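Local coordinates for NADB-Rossmann Superfamily protein (Streptococcus agalactiae, PDB 3LEC), which probably methylates a single adenine in tRNA on its N1 atom, as expected of a Rossmann-like methyltransferase of the TrmK family, at residues Asp31-Pro36 / Lys63-His68; Asn196-Ala201 / Ala214-Lys219; Asp131-Leu136 / Met166-Lys171. All coordinates share one frame; numbering follows the deposited sequence.

Overall arrangement
Interaction 3 is the buried contact of the three, interaction 1 is partly buried, and interaction 2 lies at the surface, farthest from the chain's centre. They share no helix or strand. Interaction 1 joins the turn leading into helix 34-41 to helix 55-67 in the Rossmann-like part, and a polar side chain with one water does much of the work. Interaction 3, across the chain's centre from interaction 1, is apolar contact near a zinc site, with an arginine whose charge is paired with two glutamates beyond the segments. Interaction 2, about 21 Å between centres from interaction 3, joins helices 185-204 and 210-227 of the C-terminal hairpin by apolar contacts, mostly leucine methyls, without a hydrogen bond between its segments.

Interaction 1 (Asp31-Pro36 / Lys63-His68); sequences DHAYLP and KNVSEH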
loop_
_atom_site.group_PDB
_atom_site.type_symbol
_atom_site.label_atom_id
_atom_site.label_comp_id
_atom_site.label_asym_id
_atom_site.label_seq_id
_atom_site.Cartn_x
_atom_site.Cartn_y
_atom_site.Cartn_z
ATOM N N ASP A 31 -8.550 7.186 4.236
ATOM C CA ASP A 31 -9.873 6.596 4.358
ATOM C C ASP A 31 -10.532 7.207 5.607
ATOM O O ASP A 31 -10.356 6.715 6.723
ATOM C CB ASP A 31 -9.745 5.065 4.455
ATOM C CG ASP A 31 -11.081 4.360 4.626
ATOM O OD1 ASP A 31 -12.131 5.028 4.597
ATOM O OD2 ASP A 31 -11.076 3.123 4.796
ATOM N N HIS A 32 -11.258 8.312 5.400
ATOM C CA HIS A 32 -12.027 8.966 6.452
ATOM C C HIS A 32 -11.149 9.428 7.638
ATOM O O HIS A 32 -11.659 9.716 8.711
ATOM C CB HIS A 32 -13.158 8.059 6.968
ATOM C CG HIS A 32 -14.248 7.806 5.973
ATOM N ND1 HIS A 32 -14.203 6.766 5.067
ATOM C CD2 HIS A 32 -15.420 8.448 5.749
ATOM C CE1 HIS A 32 -15.298 6.787 4.322
ATOM N NE2 HIS A 32 -16.048 7.800 4.711
ATOM N N ALA A 33 -9.839 9.517 7.403
ATOM C CA ALA A 33 -8.824 9.820 8.432
ATOM C C ALA A 33 -8.779 8.819 9.587
ATOM O O ALA A 33 -8.260 9.124 10.664
ATOM C CB ALA A 33 -8.980 11.233 8.958
ATOM N N TYR A 34 -9.316 7.618 9.374
ATOM C CA TYR A 34 -9.310 6.632 10.448
ATOM C C TYR A 34 -7.922 6.303 10.980
ATOM O O TYR A 34 -7.668 6.333 12.198
ATOM C CB TYR A 34 -9.988 5.350 10.004
ATOM C CG TYR A 34 -11.470 5.484 9.706
ATOM C CD1 TYR A 34 -12.314 6.301 10.474
ATOM C CD2 TYR A 34 -12.025 4.750 8.672
ATOM C CE1 TYR A 34 -13.709 6.384 10.170
ATOM C CE2 TYR A 34 -13.367 4.822 8.369
ATOM C CZ TYR A 34 -14.210 5.621 9.109
ATOM O OH TYR A 34 -15.554 5.607 8.745
ATOM N N LEU A 35 -7.035 5.974 10.058
ATOM C CA LEU A 35 -5.674 5.613 10.394
ATOM C C LEU A 35 -4.933 6.763 11.124
ATOM O O LEU A 35 -4.399 6.545 12.209
ATOM C CB LEU A 35 -4.950 5.127 9.139
ATOM C CG LEU A 35 -3.445 4.895 9.290
ATOM C CD1 LEU A 35 -3.189 3.806 10.306
ATOM C CD2 LEU A 35 -2.800 4.582 7.937
ATOM N N PRO A 36 -4.938 7.995 10.575
ATOM C CA PRO A 36 -4.347 9.063 11.394
ATOM C C PRO A 36 -5.012 9.239 12.785
ATOM O O PRO A 36 -4.304 9.459 13.777
ATOM C CB PRO A 36 -4.529 10.334 10.533
ATOM C CG PRO A 36 -4.714 9.878 9.172
ATOM C CD PRO A 36 -5.287 8.463 9.222
ATOM N N LYS A 63 -14.526 16.415 9.494
ATOM C CA LYS A 63 -15.535 16.202 10.537
ATOM C C LYS A 63 -15.055 15.164 11.541
ATOM O O LYS A 63 -15.193 15.361 12.748
ATOM C CB LYS A 63 -16.882 15.757 9.953
ATOM N N ASN A 64 -14.476 14.078 11.028
ATOM C CA ASN A 64 -14.039 12.979 11.893
ATOM C C ASN A 64 -12.927 13.423 12.818
ATOM O O ASN A 64 -12.955 13.122 14.005
ATOM C CB ASN A 64 -13.620 11.743 11.072
ATOM C CG ASN A 64 -14.814 11.008 10.463
ATOM O OD1 ASN A 64 -15.984 11.302 10.772
ATOM N ND2 ASN A 64 -14.522 10.022 9.618
ATOM N N VAL A 65 -11.937 14.140 12.280
ATOM C CA VAL A 65 -10.826 14.629 13.103
ATOM C C VAL A 65 -11.362 15.527 14.229
ATOM O O VAL A 65 -10.932 15.431 15.395
ATOM C CB VAL A 65 -9.753 15.359 12.249
ATOM C CG1 VAL A 65 -8.757 16.090 13.147
ATOM C CG2 VAL A 65 -9.011 14.355 11.356
ATOM N N SER A 66 -12.326 16.362 13.870
ATOM C CA SER A 66 -12.901 17.338 14.802
ATOM C C SER A 66 -13.651 16.646 15.950
ATOM O O SER A 66 -13.434 16.951 17.132
ATOM C CB SER A 66 -13.818 18.298 14.047
ATOM O OG SER A 66 -14.389 19.208 14.967
ATOM N N GLU A 67 -14.501 15.688 15.583
ATOM C CA GLU A 67 -15.314 14.915 16.527
ATOM C C GLU A 67 -14.436 14.142 17.506
ATOM O O GLU A 67 -14.765 14.013 18.709
ATOM C CB GLU A 67 -16.244 13.959 15.749
ATOM C CG GLU A 67 -17.454 13.406 16.556
ATOM C CD GLU A 67 -18.604 14.403 16.683
ATOM O OE1 GLU A 67 -19.663 14.035 17.240
ATOM O OE2 GLU A 67 -18.457 15.556 16.229
ATOM N N HIS A 68 -13.301 13.659 16.996
ATOM C CA HIS A 68 -12.365 12.902 17.795
ATOM C C HIS A 68 -11.428 13.790 18.612
ATOM O O HIS A 68 -10.606 13.291 19.409
ATOM C CB HIS A 68 -11.601 11.933 16.911
ATOM C CG HIS A 68 -12.347 10.677 16.633
ATOM N ND1 HIS A 68 -12.135 9.526 17.353
ATOM C CD2 HIS A 68 -13.315 10.385 15.731
ATOM C CE1 HIS A 68 -12.920 8.569 16.891
ATOM N NE2 HIS A 68 -13.655 9.065 15.915
HETATM O O HOH W 1 -16.528 8.341 8.820
#
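A33 and V65 bring the two backbones to 7.0 Å between their CA atoms, at a type I' turn running from D31 to Y34 that delivers A33 to the N-cap of helix 34-41. The apolar part of the contact is small: A33 CB meets the CG2 branch of V65 at 3.9 Å, and V65 also rests on I74 and V76 of strand 74-78. N64 does the polar work. With CG opposite its carbonyl carbon (chi1 -73°), its amide reaches across to the turn, where ND2 donates to H32 O at 3.0 Å, nearly straight at 169°, meeting the acceptor in the carbonyl plane on a lone pair. The same ND2 donates its second N-H to a water at 2.7 Å, and that water is hydrogen-bonded to Y34 OH at 2.9 Å. The Y34 ring plane is turned only 15° from the amide. The H32 ring turns to D31, where ND1 donates to OD1 at 2.7 Å, while H32 CB lies over one face of the Y34 ring. Both helices follow parallel strands in the β-α-β succession of a Rossmann-like fold. One N-H of N64 goes to the carbonyl and the other to the water, which supports the modelled orientation of the amide and probably limits its rotation.

Interaction 2 (Asn196-Ala201 / Ala214-Lys219); sequences NKLTFA and AILEDK
The turn that presents L216 to L198 and A201 is closed by the shortest polar bond here, D218 N to A214 O at 2.8 Å, and it is internal to one helix. A201 N to K197 O, at 2.9 Å, is its counterpart on the partner. No hydrogen bond runs between the two segments, so the contact rests on carbon atoms. L198 splits its two methyls between two neighbours: CD2 meets L216 CD2 at 3.8 Å, methyl against methyl, where the two side chains cross at a slant, and CD1 lies 3.8 Å from K219 CB. Both leucines set CG opposite the carbonyl carbon (chi1 -65° in L198), which sends the branches into the gap between the helices. This is an antiparallel helical hairpin, made by helices 185-204 and 210-227, and helical extensions of this kind follow the Rossmann-like domain in TrmK proteins. The short segments approach to 9.9 Å between axes, with 154° between their N-to-C directions. L216 turns its other methyl, CD1, against A201, 4.0 Å from its backbone C and 4.1 Å from its CB. K219 touches with the root of its chain and then runs out extended, its end leading away from the partner helix and its side chain lying about at right angles to that of L198. Farther along, L198 also packs on I220 and I223, and L216 on L202 of its partner helix.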
loop_
_atom_site.group_PDB
_atom_site.type_symbol
_atom_site.label_atom_id
_atom_site.label_comp_id
_atom_site.label_asym_id
_atom_site.label_seq_id
_atom_site.Cartn_x
_atom_site.Cartn_y
_atom_site.Cartn_z
ATOM N N ASN A 196 -6.160 -21.184 -10.066
ATOM C CA ASN A 196 -7.493 -21.622 -10.476
ATOM C C ASN A 196 -8.084 -20.721 -11.543
ATOM O O ASN A 196 -8.505 -21.191 -12.597
ATOM C CB ASN A 196 -8.422 -21.684 -9.275
ATOM C CG ASN A 196 -7.960 -22.679 -8.233
ATOM O OD1 ASN A 196 -7.066 -23.510 -8.488
ATOM N ND2 ASN A 196 -8.557 -22.600 -7.045
ATOM N N LYS A 197 -8.092 -19.421 -11.269
ATOM C CA LYS A 197 -8.583 -18.423 -12.217
ATOM C C LYS A 197 -7.843 -18.436 -13.551
ATOM O O LYS A 197 -8.453 -18.378 -14.614
ATOM C CB LYS A 197 -8.564 -17.026 -11.574
ATOM C CG LYS A 197 -9.558 -16.932 -10.404
ATOM C CD LYS A 197 -9.693 -15.511 -9.834
ATOM C CE LYS A 197 -8.469 -15.101 -9.022
ATOM N NZ LYS A 197 -8.642 -13.716 -8.413
ATOM N N LEU A 198 -6.518 -18.493 -13.497
ATOM C CA LEU A 198 -5.758 -18.521 -14.715
ATOM C C LEU A 198 -6.044 -19.796 -15.515
ATOM O O LEU A 198 -6.013 -19.791 -16.742
ATOM C CB LEU A 198 -4.267 -18.406 -14.402
ATOM C CG LEU A 198 -3.829 -17.072 -13.764
ATOM C CD1 LEU A 198 -2.417 -17.230 -13.276
ATOM C CD2 LEU A 198 -3.918 -15.891 -14.728
ATOM N N THR A 199 -6.312 -20.883 -14.807
ATOM C CA THR A 199 -6.584 -22.147 -15.479
ATOM C C THR A 199 -7.961 -22.124 -16.179
ATOM O O THR A 199 -8.099 -22.615 -17.301
ATOM C CB THR A 199 -6.442 -23.332 -14.516
ATOM O OG1 THR A 199 -5.095 -23.346 -13.995
ATOM C CG2 THR A 199 -6.714 -24.657 -15.261
ATOM N N PHE A 200 -8.968 -21.532 -15.530
ATOM C CA PHE A 200 -10.240 -21.241 -16.199
ATOM C C PHE A 200 -10.023 -20.315 -17.412
ATOM O O PHE A 200 -10.615 -20.538 -18.481
ATOM C CB PHE A 200 -11.231 -20.561 -15.237
ATOM C CG PHE A 200 -12.051 -21.504 -14.413
ATOM C CD1 PHE A 200 -13.088 -22.253 -14.994
ATOM C CD2 PHE A 200 -11.857 -21.590 -13.047
ATOM C CE1 PHE A 200 -13.892 -23.112 -14.211
ATOM C CE2 PHE A 200 -12.655 -22.454 -12.260
ATOM C CZ PHE A 200 -13.673 -23.207 -12.851
ATOM N N ALA A 201 -9.213 -19.258 -17.226
ATOM C CA ALA A 201 -8.917 -18.278 -18.278
ATOM C C ALA A 201 -8.284 -18.934 -19.520
ATOM O O ALA A 201 -8.670 -18.647 -20.655
ATOM C CB ALA A 201 -7.984 -17.179 -17.726
ATOM N N ALA A 214 0.046 -17.513 -24.301
ATOM C CA ALA A 214 1.426 -17.535 -23.802
ATOM C C ALA A 214 1.566 -16.749 -22.499
ATOM O O ALA A 214 2.230 -17.212 -21.557
ATOM C CB ALA A 214 2.405 -17.019 -24.842
ATOM N N ILE A 215 0.934 -15.574 -22.452
ATOM C CA ILE A 215 0.961 -14.702 -21.269
ATOM C C ILE A 215 0.426 -15.488 -20.093
ATOM O O ILE A 215 1.004 -15.461 -19.013
ATOM C CB ILE A 215 0.136 -13.379 -21.484
ATOM C CG1 ILE A 215 0.924 -12.270 -22.197
ATOM C CG2 ILE A 215 -0.268 -12.757 -20.164
ATOM C CD1 ILE A 215 1.968 -12.691 -23.188
ATOM N N LEU A 216 -0.663 -16.227 -20.323
ATOM C CA LEU A 216 -1.287 -17.029 -19.272
ATOM C C LEU A 216 -0.410 -18.201 -18.881
ATOM O O LEU A 216 -0.238 -18.470 -17.701
ATOM C CB LEU A 216 -2.668 -17.521 -19.706
ATOM C CG LEU A 216 -3.699 -16.412 -19.852
ATOM C CD1 LEU A 216 -4.972 -16.954 -20.469
ATOM C CD2 LEU A 216 -3.990 -15.726 -18.499
ATOM N N GLU A 217 0.142 -18.902 -19.874
ATOM C CA GLU A 217 1.064 -19.982 -19.594
ATOM C C GLU A 217 2.263 -19.503 -18.764
ATOM O O GLU A 217 2.719 -20.221 -17.878
ATOM C CB GLU A 217 1.553 -20.612 -20.901
ATOM C CG GLU A 217 0.466 -21.264 -21.715
ATOM C CD GLU A 217 0.158 -22.680 -21.289
ATOM O OE1 GLU A 217 -0.501 -23.385 -22.090
ATOM O OE2 GLU A 217 0.568 -23.091 -20.174
ATOM N N ASP A 218 2.773 -18.308 -19.057
ATOM C CA ASP A 218 3.913 -17.774 -18.298
ATOM C C ASP A 218 3.549 -17.577 -16.823
ATOM O O ASP A 218 4.328 -17.958 -15.934
ATOM C CB ASP A 218 4.505 -16.492 -18.903
ATOM C CG ASP A 218 5.968 -16.281 -18.485
ATOM O OD1 ASP A 218 6.263 -15.302 -17.758
ATOM O OD2 ASP A 218 6.816 -17.137 -18.839
ATOM N N LYS A 219 2.351 -17.043 -16.568
ATOM C CA LYS A 219 1.899 -16.803 -15.185
ATOM C C LYS A 219 1.667 -18.125 -14.458
ATOM O O LYS A 219 2.059 -18.290 -13.309
ATOM C CB LYS A 219 0.623 -15.949 -15.177
ATOM C CG LYS A 219 0.821 -14.517 -15.769
ATOM C CD LYS A 219 -0.472 -13.694 -15.812
ATOM C CE LYS A 219 -0.208 -12.285 -16.349
ATOM N NZ LYS A 219 -1.461 -11.649 -16.853
#

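Interaction 3 (Asp131-Leu136 / Met166-Lys171); sequences DLRKWL and MNLTAK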
loop_
_atom_site.group_PDB
_atom_site.type_symbol
_atom_site.label_atom_id
_atom_site.label_comp_id
_atom_site.label_asym_id
_atom_site.label_seq_id
_atom_site.Cartn_x
_atom_site.Cartn_y
_atom_site.Cartn_z
ATOM N N ASP A 131 3.564 -4.221 -10.485
ATOM C CA ASP A 131 3.856 -2.929 -11.094
ATOM C C ASP A 131 4.402 -1.911 -10.087
ATOM O O ASP A 131 5.264 -1.102 -10.409
ATOM C CB ASP A 131 2.618 -2.362 -11.779
ATOM C CG ASP A 131 2.253 -3.120 -13.045
ATOM O OD1 ASP A 131 3.148 -3.731 -13.668
ATOM O OD2 ASP A 131 1.061 -3.086 -13.433
ATOM N N LEU A 132 3.890 -1.961 -8.868
ATOM C CA LEU A 132 4.378 -1.094 -7.797
ATOM C C LEU A 132 5.803 -1.528 -7.402
ATOM O O LEU A 132 6.686 -0.697 -7.263
ATOM C CB LEU A 132 3.438 -1.106 -6.596
ATOM C CG LEU A 132 3.849 -0.323 -5.339
ATOM C CD1 LEU A 132 4.105 1.159 -5.637
ATOM C CD2 LEU A 132 2.822 -0.485 -4.230
ATOM N N ARG A 133 6.014 -2.829 -7.218
ATOM C CA ARG A 133 7.363 -3.325 -6.958
ATOM C C ARG A 133 8.355 -2.894 -8.057
ATOM O O ARG A 133 9.494 -2.528 -7.752
ATOM C CB ARG A 133 7.385 -4.850 -6.765
ATOM C CG ARG A 133 6.733 -5.279 -5.454
ATOM C CD ARG A 133 7.111 -6.712 -5.035
ATOM N NE ARG A 133 6.237 -7.115 -3.940
ATOM C CZ ARG A 133 5.027 -7.673 -4.101
ATOM N NH1 ARG A 133 4.559 -7.953 -5.316
ATOM N NH2 ARG A 133 4.300 -7.960 -3.039
ATOM N N LYS A 134 7.924 -2.920 -9.318
ATOM C CA LYS A 134 8.818 -2.555 -10.422
ATOM C C LYS A 134 9.228 -1.102 -10.330
ATOM O O LYS A 134 10.386 -0.763 -10.567
ATOM C CB LYS A 134 8.174 -2.792 -11.781
ATOM C CG LYS A 134 8.072 -4.243 -12.204
ATOM C CD LYS A 134 7.215 -4.349 -13.468
ATOM C CE LYS A 134 7.287 -5.737 -14.088
ATOM N NZ LYS A 134 6.614 -5.766 -15.427
ATOM N N TRP A 135 8.278 -0.261 -9.956
ATOM C CA TRP A 135 8.537 1.155 -9.828
ATOM C C TRP A 135 9.469 1.412 -8.654
ATOM O O TRP A 135 10.384 2.206 -8.779
ATOM C CB TRP A 135 7.256 1.958 -9.673
ATOM C CG TRP A 135 7.562 3.436 -9.636
ATOM C CD1 TRP A 135 7.562 4.294 -10.696
ATOM C CD2 TRP A 135 7.943 4.208 -8.485
ATOM N NE1 TRP A 135 7.923 5.555 -10.273
ATOM C CE2 TRP A 135 8.155 5.529 -8.922
ATOM C CE3 TRP A 135 8.095 3.914 -7.120
ATOM C CZ2 TRP A 135 8.520 6.571 -8.044
ATOM C CZ3 TRP A 135 8.489 4.952 -6.249
ATOM C CH2 TRP A 135 8.695 6.268 -6.727
ATOM N N LEU A 136 9.231 0.739 -7.528
ATOM C CA LEU A 136 10.080 0.896 -6.360
ATOM C C LEU A 136 11.525 0.518 -6.691
ATOM O O LEU A 136 12.474 1.281 -6.395
ATOM C CB LEU A 136 9.534 0.089 -5.186
ATOM C CG LEU A 136 8.205 0.604 -4.611
ATOM C CD1 LEU A 136 7.539 -0.500 -3.766
ATOM C CD2 LEU A 136 8.449 1.873 -3.793
HETATM N N MSE A 166 17.639 -1.635 -4.639
HETATM C CA MSE A 166 17.113 -2.993 -4.542
HETATM C C MSE A 166 17.063 -3.573 -5.934
HETATM O O MSE A 166 16.650 -2.892 -6.863
HETATM C CB MSE A 166 15.703 -2.948 -3.947
HETATM C CG MSE A 166 14.924 -4.251 -4.094
HETATM SE SE MSE A 166 13.135 -4.129 -3.263
HETATM C CE MSE A 166 12.226 -3.022 -4.576
ATOM N N ASN A 167 17.508 -4.810 -6.093
ATOM C CA ASN A 167 17.308 -5.517 -7.345
ATOM C C ASN A 167 16.356 -6.649 -7.040
ATOM O O ASN A 167 16.539 -7.363 -6.042
ATOM C CB ASN A 167 18.612 -6.105 -7.880
ATOM C CG ASN A 167 19.629 -5.054 -8.257
ATOM O OD1 ASN A 167 19.295 -3.903 -8.527
ATOM N ND2 ASN A 167 20.893 -5.456 -8.288
ATOM N N LEU A 168 15.320 -6.786 -7.859
ATOM C CA LEU A 168 14.374 -7.898 -7.689
ATOM C C LEU A 168 14.267 -8.755 -8.943
ATOM O O LEU A 168 14.278 -8.217 -10.050
ATOM C CB LEU A 168 12.978 -7.392 -7.282
ATOM C CG LEU A 168 12.728 -6.753 -5.916
ATOM C CD1 LEU A 168 11.222 -6.485 -5.763
ATOM C CD2 LEU A 168 13.233 -7.613 -4.764
ATOM N N THR A 169 14.157 -10.077 -8.748
ATOM C CA THR A 169 13.891 -11.026 -9.835
ATOM C C THR A 169 12.432 -10.902 -10.276
ATOM O O THR A 169 11.590 -10.370 -9.526
ATOM C CB THR A 169 14.145 -12.497 -9.386
ATOM O OG1 THR A 169 13.278 -12.832 -8.306
ATOM C CG2 THR A 169 15.591 -12.708 -8.929
ATOM N N ALA A 170 12.128 -11.396 -11.478
ATOM C CA ALA A 170 10.744 -11.429 -11.945
ATOM C C ALA A 170 9.858 -12.082 -10.896
ATOM O O ALA A 170 8.779 -11.573 -10.633
ATOM C CB ALA A 170 10.601 -12.123 -13.304
ATOM N N LYS A 171 10.322 -13.182 -10.282
ATOM C CA LYS A 171 9.534 -13.873 -9.249
ATOM C C LYS A 171 9.286 -12.974 -8.041
ATOM O O LYS A 171 8.164 -12.899 -7.538
ATOM C CB LYS A 171 10.216 -15.164 -8.782
ATOM C CG LYS A 171 9.991 -16.337 -9.694
ATOM C CD LYS A 171 9.948 -17.624 -8.903
ATOM C CE LYS A 171 9.956 -18.823 -9.839
ATOM N NZ LYS A 171 10.747 -19.955 -9.233
#
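M166, a selenomethionine, touches L136 with its terminal methyl: CE lies 4.2 Å from L136 CB, and it approaches R133 O at the same distance of 4.2 Å. The chain leaves the backbone straight, with CG anti to N (chi1 166°), and then bends at its last torsion (chi3 74°), which tucks CE back against the turn of helix 129-138. Beside it, L168 uses CD1 to reach the aliphatic shaft of R133, meeting CD at 4.2 Å. These are loose van der Waals contacts, and no hydrogen bond crosses between the segments. The shaft of R133 can serve as an apolar surface because it runs extended from CG to NE and its charge is taken up past the contact. There NE forms a salt bridge to E146, NH2 one to E157, and NH1 a hydrogen bond to the carbonyl of L173. Three acceptors thus hold the buried guanidinium and probably fix its rotation. T169, the N-cap of helix 170-175, caps a backbone N with its side chain and donates its own N to E172 OE1, as in a capping box. Zinc is close: D140 and H165 bind it, and the side chain of M166 is about 8 Å from the ion. L136 packs onto L159 and V161 of strand 155-163, M166 reaches E142 and I143 of strand 141-150, and R133 and L168 both rest on P177 of helix 177-182, so the contact lies between the antiparallel strands 141-150 and 155-163 and helix 177-182.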